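Local structure of putative nisin-resistance protein (Streptococcus agalactiae 515, 4Y68) at residues A[41-46]-A[268-273]; A[48-53]-A[185-190]; A[53-58]-A[83-88]; A[60-65]-A[77-82]. The protein is a putative S41-family peptidase and lipoprotein that probably confers resistance to the lantibiotic nisin by recognising and cleaving it. One frame throughout, in Å; residues are numbered along the deposited sequence.

From the N terminus, helix 32-46 is the first element to be tied down: interaction 1 lays its end on strand 267-276 and closes the longest loop, 221 residues between the segments. The other three contacts nest inside it, one within the next, and none cross. Interaction 2 fastens the loop after that helix to the turn 186-189 between strands 180-185 and 191-195. Interactions 3 and 4 both pair helix 55-66 with helix 72-87, the innermost being 60-65 with 77-82. Together they join an N-terminal helical bundle to the antiparallel sheet. Interactions 1 and 2 meet through V43 O and S50 OG, 2.7 Å apart.

Interaction 1: A[41-46]-A[268-273]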
loop_
_atom_site.group_PDB
_atom_site.type_symbol
_atom_site.label_atom_id
_atom_site.label_comp_id
_atom_site.label_asym_id
_atom_site.label_seq_id
_atom_site.Cartn_x
_atom_site.Cartn_y
_atom_site.Cartn_z
ATOM N N ASP A 41 -14.839 -16.851 8.146
ATOM C CA ASP A 41 -15.994 -16.041 7.770
ATOM C C ASP A 41 -15.582 -14.762 7.011
ATOM O O ASP A 41 -16.156 -14.443 5.968
ATOM C CB ASP A 41 -16.815 -15.656 9.015
ATOM C CG ASP A 41 -17.598 -16.832 9.602
ATOM O OD1 ASP A 41 -17.930 -17.789 8.873
ATOM O OD2 ASP A 41 -17.898 -16.789 10.803
ATOM N N ARG A 42 -14.593 -14.034 7.533
ATOM C CA ARG A 42 -14.130 -12.800 6.890
ATOM C C ARG A 42 -13.575 -13.072 5.522
ATOM O O ARG A 42 -13.867 -12.355 4.565
ATOM C CB ARG A 42 -13.037 -12.113 7.710
ATOM C CG ARG A 42 -13.526 -11.390 8.900
ATOM C CD ARG A 42 -14.215 -10.079 8.531
ATOM N NE ARG A 42 -14.605 -9.410 9.765
ATOM C CZ ARG A 42 -15.620 -8.565 9.879
ATOM N NH1 ARG A 42 -16.363 -8.260 8.817
ATOM N NH2 ARG A 42 -15.889 -8.028 11.063
ATOM N N VAL A 43 -12.744 -14.107 5.442
ATOM C CA VAL A 43 -12.132 -14.472 4.180
ATOM C C VAL A 43 -13.214 -14.765 3.164
ATOM O O VAL A 43 -13.181 -14.235 2.048
ATOM C CB VAL A 43 -11.194 -15.672 4.339
ATOM C CG1 VAL A 43 -10.757 -16.195 2.967
ATOM C CG2 VAL A 43 -9.997 -15.277 5.182
ATOM N N GLU A 44 -14.200 -15.571 3.560
ATOM C CA GLU A 44 -15.301 -15.868 2.659
ATOM C C GLU A 44 -16.098 -14.592 2.307
ATOM O O GLU A 44 -16.528 -14.402 1.157
ATOM C CB GLU A 44 -16.232 -16.946 3.252
ATOM C CG GLU A 44 -17.438 -17.216 2.368
ATOM C CD GLU A 44 -17.964 -18.665 2.393
ATOM O OE1 GLU A 44 -17.259 -19.626 2.818
ATOM O OE2 GLU A 44 -19.119 -18.843 1.950
ATOM N N GLN A 45 -16.271 -13.703 3.274
ATOM C CA GLN A 45 -17.124 -12.529 3.057
ATOM C C GLN A 45 -16.514 -11.514 2.068
ATOM O O GLN A 45 -17.249 -10.855 1.324
ATOM C CB GLN A 45 -17.440 -11.839 4.407
ATOM C CG GLN A 45 -18.208 -10.488 4.290
ATOM C CD GLN A 45 -18.363 -9.714 5.631
ATOM O OE1 GLN A 45 -17.380 -9.318 6.265
ATOM N NE2 GLN A 45 -19.612 -9.502 6.050
ATOM N N ARG A 46 -15.187 -11.383 2.040
ATOM C CA ARG A 46 -14.581 -10.271 1.290
ATOM C C ARG A 46 -13.424 -10.659 0.362
ATOM O O ARG A 46 -13.074 -9.893 -0.544
ATOM C CB ARG A 46 -14.091 -9.187 2.261
ATOM C CG ARG A 46 -15.174 -8.491 3.100
ATOM C CD ARG A 46 -16.085 -7.592 2.236
ATOM N NE ARG A 46 -15.339 -6.562 1.495
ATOM C CZ ARG A 46 -15.756 -5.993 0.362
ATOM N NH1 ARG A 46 -16.916 -6.364 -0.181
ATOM N NH2 ARG A 46 -15.006 -5.066 -0.242
ATOM N N LEU A 268 -5.722 -9.645 10.370
ATOM C CA LEU A 268 -5.976 -10.287 9.096
ATOM C C LEU A 268 -5.935 -9.231 7.998
ATOM O O LEU A 268 -6.813 -8.378 7.935
ATOM C CB LEU A 268 -7.327 -11.015 9.103
ATOM C CG LEU A 268 -7.889 -11.479 7.742
ATOM C CD1 LEU A 268 -7.055 -12.578 7.103
ATOM C CD2 LEU A 268 -9.352 -11.934 7.850
ATOM N N ALA A 269 -4.892 -9.280 7.165
ATOM C CA ALA A 269 -4.804 -8.487 5.951
ATOM C C ALA A 269 -5.433 -9.250 4.788
ATOM O O ALA A 269 -4.860 -10.209 4.297
ATOM C CB ALA A 269 -3.361 -8.152 5.633
ATOM N N LEU A 270 -6.590 -8.799 4.333
ATOM C CA LEU A 270 -7.392 -9.548 3.355
ATOM C C LEU A 270 -7.564 -8.807 2.024
ATOM O O LEU A 270 -7.973 -7.645 2.008
ATOM C CB LEU A 270 -8.773 -9.861 3.953
ATOM C CG LEU A 270 -9.741 -10.701 3.122
ATOM C CD1 LEU A 270 -9.077 -12.021 2.728
ATOM C CD2 LEU A 270 -11.014 -10.978 3.914
ATOM N N THR A 271 -7.281 -9.478 0.908
ATOM C CA THR A 271 -7.378 -8.827 -0.392
ATOM C C THR A 271 -8.826 -8.768 -0.842
ATOM O O THR A 271 -9.522 -9.786 -0.850
ATOM C CB THR A 271 -6.529 -9.559 -1.433
ATOM O OG1 THR A 271 -5.172 -9.601 -0.975
ATOM C CG2 THR A 271 -6.596 -8.854 -2.770
ATOM N N THR A 272 -9.298 -7.584 -1.201
ATOM C CA THR A 272 -10.724 -7.412 -1.465
ATOM C C THR A 272 -10.999 -6.681 -2.770
ATOM O O THR A 272 -12.128 -6.610 -3.213
ATOM C CB THR A 272 -11.393 -6.643 -0.324
ATOM O OG1 THR A 272 -10.773 -5.356 -0.214
ATOM C CG2 THR A 272 -11.205 -7.389 0.986
ATOM N N GLY A 273 -9.954 -6.150 -3.387
ATOM C CA GLY A 273 -10.125 -5.316 -4.559
ATOM C C GLY A 273 -9.075 -5.497 -5.648
ATOM O O GLY A 273 -7.867 -5.518 -5.389
HETATM O O HOH W 1 -14.310 -8.256 -2.369
#
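R42 begins the contact with its CB against CD2 of L268 (3.7 Å), while the rest of its chain, bent at chi2, turns back to its own helix and donates from NH1 to OE1 of Q45. Its carbonyl takes part as well: the CD2 methyl of L270 lies 3.2 Å from R42 O. V43 follows one residue on, where CG2 reaches CD1 of L270 at 4.2 Å; this branch stands anti to the carbonyl carbon, whereas CG1 (chi1 170°) is directed to W55. R46 is the last residue of 41-46 to touch. Its CB sits 3.6 Å from CG2 of T272, and its guanidinium goes on to salt bridges with E258 and D186. A water donates to both R46 O (2.7 Å) and T272 O (2.9 Å), bridging the two backbones. The segments run nearly parallel, 14° apart with axes 8.7 Å from each other, so this part of the helix runs along strand 267-276 of the antiparallel sheet; T272 and G273 form a classic beta bulge opposite V256. The join is therefore apolar along L268 and L270 and turns polar at R46, where E258 and D186 probably balance the arginine's charge while the water satisfies the two backbone carbonyls.

Interaction 2: A[48-53]-A[185-190]; sequences LYSQGR and TDKYGN
A single lysine nitrogen gathers the polar contacts here: NZ of K187 reaches past the turn that carries it and is received by a cluster of oxygens where helix 32-46 gives way to loop. It donates to the backbone carbonyls of E44 and G47; a bond to OE1 of Q51 at 2.9 Å is weak and doubtful. OG of S50 lies 2.8 Å from NZ and is itself bonded to V43 O. A bend at chi3 (-62°) helps bring the lysine nitrogen to these oxygens, and the Q51 side chain runs past it in the opposite direction. That glutamine is held through the other atom of the same amide, since NE2 bonds almost straight (174°) to L48 O, with the acceptor in the amide plane. K187 belongs to a type I beta turn, D186 to G189, in the connection between antiparallel strands 180-185 and 191-195, and S50 centres an inverse gamma turn on the facing loop. Beside the polar cluster, CD2 of L48 packs 4.1 Å from K187 N. D186 ties the turn to the residue after it, its OD2 taking N190 ND2 on the syn lone pair (2.9 Å).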
loop_
_atom_site.group_PDB
_atom_site.type_symbol
_atom_site.label_atom_id
_atom_site.label_comp_id
_atom_site.label_asym_id
_atom_site.label_seq_id
_atom_site.Cartn_x
_atom_site.Cartn_y
_atom_site.Cartn_z
ATOM N N LEU A 48 -11.162 -12.092 -2.578
ATOM C CA LEU A 48 -11.484 -12.129 -4.009
ATOM C C LEU A 48 -11.821 -13.516 -4.551
ATOM O O LEU A 48 -12.632 -13.628 -5.466
ATOM C CB LEU A 48 -10.333 -11.557 -4.834
ATOM C CG LEU A 48 -10.163 -10.041 -4.753
ATOM C CD1 LEU A 48 -8.880 -9.671 -5.437
ATOM C CD2 LEU A 48 -11.344 -9.348 -5.436
ATOM N N TYR A 49 -11.200 -14.546 -3.968
ATOM C CA TYR A 49 -11.156 -15.894 -4.523
ATOM C C TYR A 49 -11.878 -16.934 -3.664
ATOM O O TYR A 49 -11.828 -18.125 -3.951
ATOM C CB TYR A 49 -9.696 -16.326 -4.707
ATOM C CG TYR A 49 -8.898 -15.281 -5.424
ATOM C CD1 TYR A 49 -7.899 -14.577 -4.775
ATOM C CD2 TYR A 49 -9.172 -14.972 -6.763
ATOM C CE1 TYR A 49 -7.165 -13.594 -5.447
ATOM C CE2 TYR A 49 -8.456 -13.996 -7.437
ATOM C CZ TYR A 49 -7.453 -13.314 -6.772
ATOM O OH TYR A 49 -6.755 -12.354 -7.435
ATOM N N SER A 50 -12.564 -16.476 -2.626
ATOM C CA SER A 50 -13.073 -17.376 -1.611
ATOM C C SER A 50 -14.490 -17.843 -1.935
ATOM O O SER A 50 -15.426 -17.595 -1.180
ATOM C CB SER A 50 -13.019 -16.679 -0.255
ATOM O OG SER A 50 -13.695 -15.434 -0.320
ATOM N N GLN A 51 -14.645 -18.490 -3.084
ATOM C CA GLN A 51 -15.920 -19.104 -3.457
ATOM C C GLN A 51 -15.648 -20.301 -4.354
ATOM O O GLN A 51 -14.610 -20.364 -4.991
ATOM C CB GLN A 51 -16.850 -18.106 -4.170
ATOM C CG GLN A 51 -16.256 -17.416 -5.407
ATOM C CD GLN A 51 -15.408 -16.208 -5.040
ATOM O OE1 GLN A 51 -15.653 -15.548 -4.030
ATOM N NE2 GLN A 51 -14.399 -15.919 -5.855
ATOM N N GLY A 52 -16.576 -21.250 -4.401
ATOM C CA GLY A 52 -16.486 -22.326 -5.368
ATOM C C GLY A 52 -15.951 -23.619 -4.798
ATOM O O GLY A 52 -15.585 -23.691 -3.627
ATOM N N ARG A 53 -15.879 -24.636 -5.648
ATOM C CA ARG A 53 -15.554 -25.992 -5.214
ATOM C C ARG A 53 -14.204 -26.107 -4.526
ATOM O O ARG A 53 -14.106 -26.751 -3.488
ATOM C CB ARG A 53 -15.595 -26.960 -6.400
ATOM C CG ARG A 53 -15.559 -28.434 -5.997
ATOM C CD ARG A 53 -16.957 -28.952 -5.559
ATOM N NE ARG A 53 -17.031 -30.404 -5.741
ATOM C CZ ARG A 53 -16.841 -31.298 -4.774
ATOM N NH1 ARG A 53 -16.614 -30.906 -3.519
ATOM N NH2 ARG A 53 -16.905 -32.591 -5.061
ATOM N N THR A 185 -12.261 -2.669 -7.590
ATOM C CA THR A 185 -13.538 -3.384 -7.655
ATOM C C THR A 185 -13.532 -4.621 -6.765
ATOM O O THR A 185 -12.568 -5.377 -6.803
ATOM C CB THR A 185 -13.837 -3.813 -9.110
ATOM O OG1 THR A 185 -13.785 -2.661 -9.955
ATOM C CG2 THR A 185 -15.212 -4.521 -9.227
ATOM N N ASP A 186 -14.591 -4.846 -5.984
ATOM C CA ASP A 186 -14.603 -6.008 -5.081
ATOM C C ASP A 186 -15.198 -7.266 -5.729
ATOM O O ASP A 186 -15.580 -7.249 -6.893
ATOM C CB ASP A 186 -15.343 -5.690 -3.768
ATOM C CG ASP A 186 -16.848 -5.476 -3.934
ATOM O OD1 ASP A 186 -17.461 -5.827 -4.970
ATOM O OD2 ASP A 186 -17.434 -4.954 -2.964
ATOM N N LYS A 187 -15.279 -8.353 -4.974
ATOM C CA LYS A 187 -15.790 -9.618 -5.525
ATOM C C LYS A 187 -17.259 -9.520 -5.937
ATOM O O LYS A 187 -17.718 -10.305 -6.760
ATOM C CB LYS A 187 -15.609 -10.765 -4.516
ATOM C CG LYS A 187 -16.471 -10.613 -3.281
ATOM C CD LYS A 187 -16.100 -11.610 -2.164
ATOM C CE LYS A 187 -16.287 -13.051 -2.596
ATOM N NZ LYS A 187 -15.768 -14.005 -1.541
ATOM N N TYR A 188 -17.997 -8.554 -5.386
ATOM C CA TYR A 188 -19.408 -8.394 -5.739
ATOM C C TYR A 188 -19.595 -7.450 -6.937
ATOM O O TYR A 188 -20.712 -7.124 -7.326
ATOM C CB TYR A 188 -20.207 -7.927 -4.513
ATOM C CG TYR A 188 -20.022 -8.900 -3.363
ATOM C CD1 TYR A 188 -20.706 -10.123 -3.336
ATOM C CD2 TYR A 188 -19.126 -8.634 -2.340
ATOM C CE1 TYR A 188 -20.515 -11.044 -2.291
ATOM C CE2 TYR A 188 -18.917 -9.544 -1.306
ATOM C CZ TYR A 188 -19.618 -10.747 -1.278
ATOM O OH TYR A 188 -19.401 -11.661 -0.252
ATOM N N GLY A 189 -18.490 -7.037 -7.543
ATOM C CA GLY A 189 -18.568 -6.161 -8.697
ATOM C C GLY A 189 -18.802 -4.695 -8.368
ATOM O O GLY A 189 -19.080 -3.918 -9.259
ATOM N N ASN A 190 -18.705 -4.327 -7.092
ATOM C CA ASN A 190 -18.764 -2.923 -6.666
ATOM C C ASN A 190 -17.478 -2.179 -7.035
ATOM O O ASN A 190 -16.404 -2.472 -6.499
ATOM C CB ASN A 190 -18.982 -2.815 -5.151
ATOM C CG ASN A 190 -20.257 -3.510 -4.694
ATOM O OD1 ASN A 190 -21.326 -3.267 -5.249
ATOM N ND2 ASN A 190 -20.149 -4.378 -3.682
#

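Interaction 3: A[53-58]-A[83-88]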
loop_
_atom_site.group_PDB
_atom_site.type_symbol
_atom_site.label_atom_id
_atom_site.label_comp_id
_atom_site.label_asym_id
_atom_site.label_seq_id
_atom_site.Cartn_x
_atom_site.Cartn_y
_atom_site.Cartn_z
ATOM N N ARG A 53 -15.879 -24.636 -5.648
ATOM C CA ARG A 53 -15.554 -25.992 -5.214
ATOM C C ARG A 53 -14.204 -26.107 -4.526
ATOM O O ARG A 53 -14.106 -26.751 -3.488
ATOM C CB ARG A 53 -15.595 -26.960 -6.400
ATOM C CG ARG A 53 -15.559 -28.434 -5.997
ATOM C CD ARG A 53 -16.957 -28.952 -5.559
ATOM N NE ARG A 53 -17.031 -30.404 -5.741
ATOM C CZ ARG A 53 -16.841 -31.298 -4.774
ATOM N NH1 ARG A 53 -16.614 -30.906 -3.519
ATOM N NH2 ARG A 53 -16.905 -32.591 -5.061
ATOM N N GLN A 54 -13.147 -25.525 -5.084
ATOM C CA GLN A 54 -11.868 -25.636 -4.380
ATOM C C GLN A 54 -11.890 -24.878 -3.042
ATOM O O GLN A 54 -11.270 -25.311 -2.070
ATOM C CB GLN A 54 -10.716 -25.133 -5.244
ATOM C CG GLN A 54 -10.646 -25.795 -6.601
ATOM C CD GLN A 54 -10.586 -27.309 -6.485
ATOM O OE1 GLN A 54 -9.885 -27.846 -5.619
ATOM N NE2 GLN A 54 -11.340 -28.005 -7.339
ATOM N N TRP A 55 -12.597 -23.751 -2.983
ATOM C CA TRP A 55 -12.605 -22.962 -1.752
ATOM C C TRP A 55 -13.200 -23.729 -0.580
ATOM O O TRP A 55 -12.604 -23.785 0.480
ATOM C CB TRP A 55 -13.373 -21.663 -1.942
ATOM C CG TRP A 55 -13.830 -21.082 -0.646
ATOM C CD1 TRP A 55 -15.129 -20.965 -0.202
ATOM C CD2 TRP A 55 -12.993 -20.555 0.403
ATOM N NE1 TRP A 55 -15.138 -20.383 1.044
ATOM C CE2 TRP A 55 -13.847 -20.117 1.436
ATOM C CE3 TRP A 55 -11.602 -20.406 0.560
ATOM C CZ2 TRP A 55 -13.358 -19.535 2.619
ATOM C CZ3 TRP A 55 -11.117 -19.835 1.728
ATOM C CH2 TRP A 55 -11.991 -19.413 2.749
ATOM N N GLN A 56 -14.396 -24.289 -0.726
ATOM C CA GLN A 56 -14.863 -25.199 0.329
ATOM C C GLN A 56 -14.108 -26.449 0.031
ATOM O O GLN A 56 -13.801 -26.670 -1.107
ATOM C CB GLN A 56 -16.359 -25.419 0.281
ATOM C CG GLN A 56 -16.811 -25.923 -1.034
ATOM C CD GLN A 56 -17.718 -24.940 -1.717
ATOM O OE1 GLN A 56 -18.020 -23.875 -1.154
ATOM N NE2 GLN A 56 -18.172 -25.283 -2.939
ATOM N N ILE A 57 -13.791 -27.263 1.013
ATOM C CA ILE A 57 -12.764 -28.326 0.839
ATOM C C ILE A 57 -11.564 -27.803 1.543
ATOM O O ILE A 57 -11.179 -28.349 2.570
ATOM C CB ILE A 57 -12.334 -28.686 -0.626
ATOM C CG1 ILE A 57 -13.431 -29.428 -1.400
ATOM C CG2 ILE A 57 -11.055 -29.550 -0.621
ATOM C CD1 ILE A 57 -13.099 -29.593 -2.887
ATOM N N ILE A 58 -10.975 -26.730 0.998
ATOM C CA ILE A 58 -9.923 -26.038 1.737
ATOM C C ILE A 58 -10.521 -25.525 3.039
ATOM O O ILE A 58 -9.968 -25.756 4.118
ATOM C CB ILE A 58 -9.295 -24.882 0.947
ATOM C CG1 ILE A 58 -8.386 -25.428 -0.153
ATOM C CG2 ILE A 58 -8.465 -24.008 1.871
ATOM C CD1 ILE A 58 -7.942 -24.347 -1.172
ATOM N N VAL A 83 -6.498 -18.583 3.977
ATOM C CA VAL A 83 -6.236 -17.167 3.754
ATOM C C VAL A 83 -5.503 -16.970 2.441
ATOM O O VAL A 83 -5.888 -16.138 1.622
ATOM C CB VAL A 83 -5.422 -16.549 4.913
ATOM C CG1 VAL A 83 -4.992 -15.130 4.578
ATOM C CG2 VAL A 83 -6.255 -16.537 6.186
ATOM N N ARG A 84 -4.450 -17.749 2.236
ATOM C CA ARG A 84 -3.652 -17.653 1.021
ATOM C C ARG A 84 -4.481 -17.991 -0.219
ATOM O O ARG A 84 -4.310 -17.368 -1.259
ATOM C CB ARG A 84 -2.425 -18.576 1.116
ATOM C CG ARG A 84 -1.637 -18.736 -0.184
ATOM C CD ARG A 84 -1.261 -17.384 -0.785
ATOM N NE ARG A 84 -0.460 -17.488 -2.001
ATOM C CZ ARG A 84 -0.967 -17.521 -3.231
ATOM N NH1 ARG A 84 -2.282 -17.483 -3.404
ATOM N NH2 ARG A 84 -0.168 -17.603 -4.288
ATOM N N TYR A 85 -5.401 -18.948 -0.109
ATOM C CA TYR A 85 -6.213 -19.312 -1.269
ATOM C C TYR A 85 -7.324 -18.298 -1.467
ATOM O O TYR A 85 -7.558 -17.829 -2.586
ATOM C CB TYR A 85 -6.819 -20.725 -1.141
ATOM C CG TYR A 85 -7.630 -21.087 -2.365
ATOM C CD1 TYR A 85 -8.960 -20.696 -2.473
ATOM C CD2 TYR A 85 -7.049 -21.777 -3.450
ATOM C CE1 TYR A 85 -9.709 -20.976 -3.618
ATOM C CE2 TYR A 85 -7.797 -22.076 -4.610
ATOM C CZ TYR A 85 -9.126 -21.672 -4.676
ATOM O OH TYR A 85 -9.891 -21.942 -5.781
ATOM N N GLY A 86 -7.997 -17.958 -0.371
ATOM C CA GLY A 86 -9.194 -17.140 -0.434
ATOM C C GLY A 86 -8.882 -15.708 -0.776
ATOM O O GLY A 86 -9.693 -15.010 -1.375
ATOM N N GLY A 87 -7.687 -15.270 -0.409
ATOM C CA GLY A 87 -7.306 -13.885 -0.621
ATOM C C GLY A 87 -6.163 -13.689 -1.602
ATOM O O GLY A 87 -6.018 -12.615 -2.171
ATOM N N GLY A 88 -5.352 -14.721 -1.805
ATOM C CA GLY A 88 -4.238 -14.628 -2.741
ATOM C C GLY A 88 -2.963 -14.204 -2.052
ATOM O O GLY A 88 -2.930 -14.047 -0.817
HETATM O O HOH W 2 -12.671 -22.124 -5.516
#
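Y85 lies with one ring face beneath the CD1 methyl of I58, which stands 3.8 Å from the ring centroid and 27° off the normal, a CH-pi contact displaced toward CG and CD2, the inner part of the ring. The two side chains cross at about a right angle. With CG anti to the backbone N (chi1 -179°), the tyrosine extends across to Q54 and W55. W55 meets it differently: CD1 of Y85 comes to the edge of the indole, near its plane, 4.0 Å from CE3. Farther round the same indole, CZ3 lies 4.0 Å from CA of G86, which has no side chain, and the ring sits close to the backbone there. At the far end of the tyrosine, OH approaches CB of Q54 at 3.3 Å and shares a water with the backbone N of W55; the water stands 2.8 Å from OH, while its bond from W55 N is weak. Thus the hydroxyl has a polar partner at the edge of an otherwise largely apolar contact. The indole nitrogen is bonded to E44, and W55, carried by helix 55-66, lies against helices 72-87 and 32-46. The G86 backbone pairs with Y49 in the connecting loop, and V83 packs on helix 32-46, which in turn lies on strand 267-276.

Interaction 4: A[60-65]-A[77-82]; sequences QRSEKK and NIVQEA
Segments 60-65 and 77-82, of helices 55-66 and 72-87, run antiparallel, their N-to-C directions 176° apart and their axes 8.9 Å at closest approach; the CA atoms of S62 and V79 come nearest, 5.9 Å apart. R61 and E81 span the outer side in a salt bridge. NH2 of the arginine is 2.8 Å from both carboxylate oxygens, but the bond to OE1 is the straighter (161°), arriving on the syn side and 23° out of the carboxylate plane; those to OE2 and from NE to OE1 are weak. Both chains leave with CG anti to the backbone N, and the arginine's bend at chi3 turns its guanidinium so that E81 lies at its edge. I78 packs further along the hairpin, away from the salt bridge, its CG2 3.5 Å from S62 O and 3.7 Å from CB of K65. Deeper in, OG of S62 touches CG1 of V79 at 3.6 Å. A water donates to I78 O (2.6 Å) and accepts from A82 N, bridging the helix at its kink, where N of E81 and A82 lack bonds to the preceding turn. The water also has a weak link to S62 OG. This helical hairpin thus combines an outer salt bridge with methyls of I78 and V79 packed on S62 and the CB of K65, and the water supplies polar contacts at a break in the helical bonding.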
loop_
_atom_site.group_PDB
_atom_site.type_symbol
_atom_site.label_atom_id
_atom_site.label_comp_id
_atom_site.label_asym_id
_atom_site.label_seq_id
_atom_site.Cartn_x
_atom_site.Cartn_y
_atom_site.Cartn_z
ATOM N N GLN A 60 -13.429 -26.501 4.473
ATOM C CA GLN A 60 -13.872 -27.658 5.249
ATOM C C GLN A 60 -12.683 -28.316 5.932
ATOM O O GLN A 60 -12.734 -28.624 7.121
ATOM C CB GLN A 60 -14.618 -28.663 4.355
ATOM C CG GLN A 60 -14.851 -30.043 4.986
ATOM C CD GLN A 60 -13.702 -31.033 4.728
ATOM O OE1 GLN A 60 -12.922 -30.891 3.764
ATOM N NE2 GLN A 60 -13.596 -32.043 5.592
ATOM N N ARG A 61 -11.597 -28.505 5.190
ATOM C CA ARG A 61 -10.410 -29.126 5.766
ATOM C C ARG A 61 -9.872 -28.288 6.922
ATOM O O ARG A 61 -9.354 -28.810 7.916
ATOM C CB ARG A 61 -9.323 -29.314 4.711
ATOM C CG ARG A 61 -8.055 -29.916 5.298
ATOM C CD ARG A 61 -7.094 -30.432 4.222
ATOM N NE ARG A 61 -6.635 -29.371 3.333
ATOM C CZ ARG A 61 -6.972 -29.268 2.054
ATOM N NH1 ARG A 61 -7.761 -30.173 1.497
ATOM N NH2 ARG A 61 -6.509 -28.264 1.329
ATOM N N SER A 62 -9.997 -26.973 6.782
ATOM C CA SER A 62 -9.508 -26.066 7.802
ATOM C C SER A 62 -10.373 -26.141 9.073
ATOM O O SER A 62 -9.865 -26.210 10.189
ATOM C CB SER A 62 -9.479 -24.652 7.228
ATOM O OG SER A 62 -9.064 -23.738 8.208
ATOM N N GLU A 63 -11.689 -26.145 8.890
ATOM C CA GLU A 63 -12.625 -26.309 10.007
ATOM C C GLU A 63 -12.423 -27.627 10.771
ATOM O O GLU A 63 -12.549 -27.672 11.994
ATOM C CB GLU A 63 -14.063 -26.213 9.498
ATOM C CG GLU A 63 -14.413 -24.828 9.026
ATOM C CD GLU A 63 -15.672 -24.791 8.219
ATOM O OE1 GLU A 63 -16.149 -25.876 7.844
ATOM O OE2 GLU A 63 -16.188 -23.681 7.950
ATOM N N LYS A 64 -12.086 -28.692 10.054
ATOM C CA LYS A 64 -11.858 -29.988 10.700
ATOM C C LYS A 64 -10.658 -29.902 11.639
ATOM O O LYS A 64 -10.743 -30.312 12.796
ATOM C CB LYS A 64 -11.665 -31.101 9.662
ATOM C CG LYS A 64 -11.376 -32.478 10.271
ATOM C CD LYS A 64 -11.641 -33.613 9.288
ATOM C CE LYS A 64 -10.394 -34.469 9.032
ATOM N NZ LYS A 64 -10.689 -35.692 8.208
ATOM N N LYS A 65 -9.552 -29.335 11.165
ATOM C CA LYS A 65 -8.402 -29.130 12.042
ATOM C C LYS A 65 -8.738 -28.188 13.216
ATOM O O LYS A 65 -8.269 -28.398 14.333
ATOM C CB LYS A 65 -7.208 -28.579 11.243
ATOM C CG LYS A 65 -6.805 -29.445 10.044
ATOM C CD LYS A 65 -5.411 -29.059 9.538
ATOM C CE LYS A 65 -4.931 -29.989 8.417
ATOM N NZ LYS A 65 -5.539 -29.692 7.075
ATOM N N ASN A 77 -2.114 -20.801 12.195
ATOM C CA ASN A 77 -1.391 -21.760 11.349
ATOM C C ASN A 77 -2.358 -22.615 10.539
ATOM O O ASN A 77 -2.138 -22.864 9.368
ATOM C CB ASN A 77 -0.488 -22.686 12.177
ATOM C CG ASN A 77 0.546 -21.933 13.001
ATOM O OD1 ASN A 77 0.804 -20.743 12.781
ATOM N ND2 ASN A 77 1.149 -22.632 13.964
ATOM N N ILE A 78 -3.428 -23.063 11.182
ATOM C CA ILE A 78 -4.429 -23.892 10.514
ATOM C C ILE A 78 -5.180 -23.167 9.379
ATOM O O ILE A 78 -5.477 -23.781 8.360
ATOM C CB ILE A 78 -5.444 -24.447 11.542
ATOM C CG1 ILE A 78 -4.802 -25.584 12.342
ATOM C CG2 ILE A 78 -6.694 -24.961 10.847
ATOM C CD1 ILE A 78 -5.512 -25.904 13.641
ATOM N N VAL A 79 -5.483 -21.875 9.518
ATOM C CA VAL A 79 -6.256 -21.200 8.450
ATOM C C VAL A 79 -5.392 -20.535 7.370
ATOM O O VAL A 79 -5.907 -19.894 6.455
ATOM C CB VAL A 79 -7.202 -20.132 9.039
ATOM C CG1 VAL A 79 -8.152 -20.763 10.073
ATOM C CG2 VAL A 79 -6.401 -18.994 9.661
ATOM N N GLN A 80 -4.076 -20.661 7.501
ATOM C CA GLN A 80 -3.133 -20.054 6.574
ATOM C C GLN A 80 -3.404 -20.422 5.109
ATOM O O GLN A 80 -3.368 -19.546 4.225
ATOM C CB GLN A 80 -1.720 -20.457 6.970
ATOM C CG GLN A 80 -0.591 -19.810 6.180
ATOM C CD GLN A 80 0.784 -20.090 6.828
ATOM O OE1 GLN A 80 0.926 -21.022 7.632
ATOM N NE2 GLN A 80 1.784 -19.271 6.498
ATOM N N GLU A 81 -3.670 -21.703 4.844
ATOM C CA GLU A 81 -3.932 -22.144 3.466
ATOM C C GLU A 81 -5.193 -21.454 2.943
ATOM O O GLU A 81 -5.247 -20.996 1.807
ATOM C CB GLU A 81 -4.072 -23.677 3.385
ATOM C CG GLU A 81 -4.389 -24.193 1.983
ATOM C CD GLU A 81 -4.772 -25.685 1.913
ATOM O OE1 GLU A 81 -5.262 -26.280 2.907
ATOM O OE2 GLU A 81 -4.585 -26.260 0.822
ATOM N N ALA A 82 -6.199 -21.370 3.798
ATOM C CA ALA A 82 -7.469 -20.753 3.456
ATOM C C ALA A 82 -7.291 -19.265 3.159
ATOM O O ALA A 82 -7.863 -18.746 2.217
ATOM C CB ALA A 82 -8.477 -20.958 4.596
HETATM O O HOH W 3 -6.622 -23.507 6.031
#